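PDB 4UYP: cellulosomal scaffoldin adaptor protein B from Acetivibrio cellulolyticus, which is a scaffoldin of the cellulosome whose C-terminal type I dockerin domain, the piece described here, binds two calcium ions and docks onto a cohesin of the anchoring scaffoldin ScaC. Local coordinates for residues L20-V25 / I49-A54. The protein carries 2 engineered substitutions. Sequence-based numbering, arbitrary orientation.
Sequences LIRDYV and IKINDA. With CA (calcium ion), chain K.
Ile21 meets Ala54 where the first and last helices of the dockerin approach each other, a worked example of how the two calcium-binding halves of an EF-hand-like domain share one apolar core. The small methyl of Ala54 lets the backbones come close: CB of Ala54 lies 3.7 Å from CG2 of Ile21. That CG2 branch is anti to the Ile21 backbone N, while CG1, with chi1 at -64°, carries CD1 over the backbone of Asp53 and Ala54. In the conformer described here, one of two modelled for Ile49, CG2 of Ile49 touches the same Ile21 CG2 at 3.8 Å, and CD1 sits over one face of the Tyr24 ring in a CH-pi contact, 4.3 Å from the centroid and 14° off the normal. Val25 presses CG2 against the Lys50-Ile51 peptide, 3.7 Å from Lys50 C.

Behind this apolar layer, Asp53 grips calcium with both carboxylate oxygens, OD1 at 2.6 Å and OD2 at 2.4 Å. OD2 also accepts the Lys50 N-H through its anti lone pair, tying the helix start to the metal. Asp42, Asp44 and Asn46 with side-chain oxygens and Ser48 with its backbone O complete the protein ligands. Arg22 NH1 and Lys50 NZ form salt bridges with Glu78 and Glu128 of a neighbouring ScaC chain. Helix 15-26 thus packs against the start of helix 51-61, with helix 37-41 touching Ile21, Tyr24 and Ile49 through Met38 and Ala41.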
loop_
_atom_site.group_PDB
_atom_site.type_symbol
_atom_site.label_atom_id
_atom_site.label_comp_id
_atom_site.label_asym_id
_atom_site.label_seq_id
_atom_site.Cartn_x
_atom_site.Cartn_y
_atom_site.Cartn_z
ATOM N N LEU B 20 14.596 -14.969 5.074
ATOM C CA LEU B 20 14.857 -13.556 4.991
ATOM C C LEU B 20 14.169 -12.904 3.837
ATOM O O LEU B 20 13.622 -11.784 3.949
ATOM C CB LEU B 20 16.344 -13.251 4.939
ATOM C CG LEU B 20 17.055 -13.678 6.212
ATOM C CD1 LEU B 20 18.587 -13.577 6.042
ATOM C CD2 LEU B 20 16.709 -12.618 7.293
ATOM N N ILE B 21 14.115 -13.572 2.644
ATOM C CA ILE B 21 13.391 -13.005 1.537
ATOM C C ILE B 21 11.896 -12.923 1.915
ATOM O O ILE B 21 11.247 -11.888 1.598
ATOM C CB ILE B 21 13.551 -13.872 0.286
ATOM C CG1 ILE B 21 15.037 -13.878 -0.143
ATOM C CG2 ILE B 21 12.740 -13.303 -0.843
ATOM C CD1 ILE B 21 15.330 -14.820 -1.337
ATOM N N ARG B 22 11.357 -13.979 2.534
ATOM C CA ARG B 22 9.954 -13.898 2.995
ATOM C C ARG B 22 9.744 -12.692 4.002
ATOM O O ARG B 22 8.706 -11.976 3.886
ATOM C CB ARG B 22 9.571 -15.252 3.577
ATOM C CG ARG B 22 8.091 -15.264 4.048
ATOM C CD ARG B 22 7.765 -16.663 4.547
ATOM N NE ARG B 22 8.464 -16.936 5.812
ATOM C CZ ARG B 22 8.658 -18.161 6.281
ATOM N NH1 ARG B 22 8.362 -19.257 5.601
ATOM N NH2 ARG B 22 9.172 -18.249 7.498
ATOM N N ASP B 23 10.711 -12.446 4.863
ATOM C CA ASP B 23 10.580 -11.293 5.825
ATOM C C ASP B 23 10.491 -10.051 5.011
ATOM O O ASP B 23 9.741 -9.103 5.407
ATOM C CB ASP B 23 11.803 -11.216 6.742
ATOM C CG ASP B 23 11.800 -12.208 7.834
ATOM O OD1 ASP B 23 10.806 -12.891 8.085
ATOM O OD2 ASP B 23 12.978 -12.259 8.417
ATOM N N TYR B 24 11.268 -9.876 3.911
ATOM C CA TYR B 24 11.146 -8.678 3.106
ATOM C C TYR B 24 9.786 -8.509 2.424
ATOM O O TYR B 24 9.162 -7.421 2.416
ATOM C CB TYR B 24 12.269 -8.709 2.004
ATOM C CG TYR B 24 12.435 -7.456 1.235
ATOM C CD1 TYR B 24 11.672 -7.190 0.087
ATOM C CD2 TYR B 24 13.364 -6.471 1.696
ATOM C CE1 TYR B 24 11.790 -5.986 -0.608
ATOM C CE2 TYR B 24 13.515 -5.335 0.917
ATOM C CZ TYR B 24 12.705 -5.072 -0.173
ATOM O OH TYR B 24 12.891 -3.852 -0.844
ATOM N N VAL B 25 9.283 -9.625 1.833
ATOM C CA VAL B 25 7.983 -9.594 1.228
ATOM C C VAL B 25 6.866 -9.240 2.235
ATOM O O VAL B 25 5.922 -8.482 1.894
ATOM C CB VAL B 25 7.757 -10.950 0.515
ATOM C CG1 VAL B 25 6.337 -10.939 -0.053
ATOM C CG2 VAL B 25 8.758 -11.146 -0.619
ATOM N N ILE B 49 11.916 -8.095 -5.780
ATOM C CA ILE B 49 11.875 -9.179 -4.800
ATOM C C ILE B 49 10.393 -9.535 -4.541
ATOM O O ILE B 49 9.599 -8.657 -4.147
ATOM C CB ILE B 49 12.606 -8.756 -3.555
ATOM C CG1 ILE B 49 13.998 -8.178 -3.922
ATOM C CG2 ILE B 49 12.806 -9.917 -2.586
ATOM C CD1 ILE B 49 14.870 -7.889 -2.703
ATOM N N LYS B 50 10.022 -10.771 -4.803
ATOM C CA LYS B 50 8.646 -11.239 -4.645
ATOM C C LYS B 50 8.662 -12.564 -4.022
ATOM O O LYS B 50 9.685 -13.207 -3.792
ATOM C CB LYS B 50 7.936 -11.297 -5.966
ATOM C CG LYS B 50 7.920 -9.953 -6.762
ATOM C CD LYS B 50 7.273 -10.091 -8.111
ATOM C CE LYS B 50 5.810 -10.291 -8.007
ATOM N NZ LYS B 50 5.144 -10.314 -9.360
ATOM N N ILE B 51 7.445 -13.060 -3.626
ATOM C CA ILE B 51 7.409 -14.309 -2.904
ATOM C C ILE B 51 8.034 -15.485 -3.678
ATOM O O ILE B 51 8.520 -16.422 -3.021
ATOM C CB ILE B 51 5.910 -14.626 -2.416
ATOM C CG1 ILE B 51 5.854 -15.770 -1.339
ATOM C CG2 ILE B 51 5.021 -14.959 -3.591
ATOM C CD1 ILE B 51 6.709 -15.493 -0.123
ATOM N N ASN B 52 7.926 -15.453 -5.009
ATOM C CA ASN B 52 8.499 -16.637 -5.656
ATOM C C ASN B 52 10.011 -16.647 -5.568
ATOM O O ASN B 52 10.564 -17.757 -5.607
ATOM C CB ASN B 52 8.089 -16.628 -7.133
ATOM C CG ASN B 52 8.766 -15.532 -7.927
ATOM O OD1 ASN B 52 8.788 -14.348 -7.546
ATOM N ND2 ASN B 52 9.363 -15.903 -9.091
ATOM N N ASP B 53 10.685 -15.524 -5.364
ATOM C CA ASP B 53 12.147 -15.568 -5.109
ATOM C C ASP B 53 12.401 -16.353 -3.873
ATOM O O ASP B 53 13.351 -17.128 -3.789
ATOM C CB ASP B 53 12.716 -14.170 -4.999
ATOM C CG ASP B 53 12.606 -13.369 -6.260
ATOM O OD1 ASP B 53 13.165 -13.741 -7.333
ATOM O OD2 ASP B 53 12.017 -12.226 -6.270
ATOM N N ALA B 54 11.532 -16.190 -2.810
ATOM C CA ALA B 54 11.798 -16.896 -1.571
ATOM C C ALA B 54 11.604 -18.423 -1.795
ATOM O O ALA B 54 12.418 -19.191 -1.285
ATOM C CB ALA B 54 10.758 -16.354 -0.499
HETATM CA CA CA K . 12.414 -11.593 -8.515
HETATM O O HOH W 1 10.154 -12.389 -8.839
#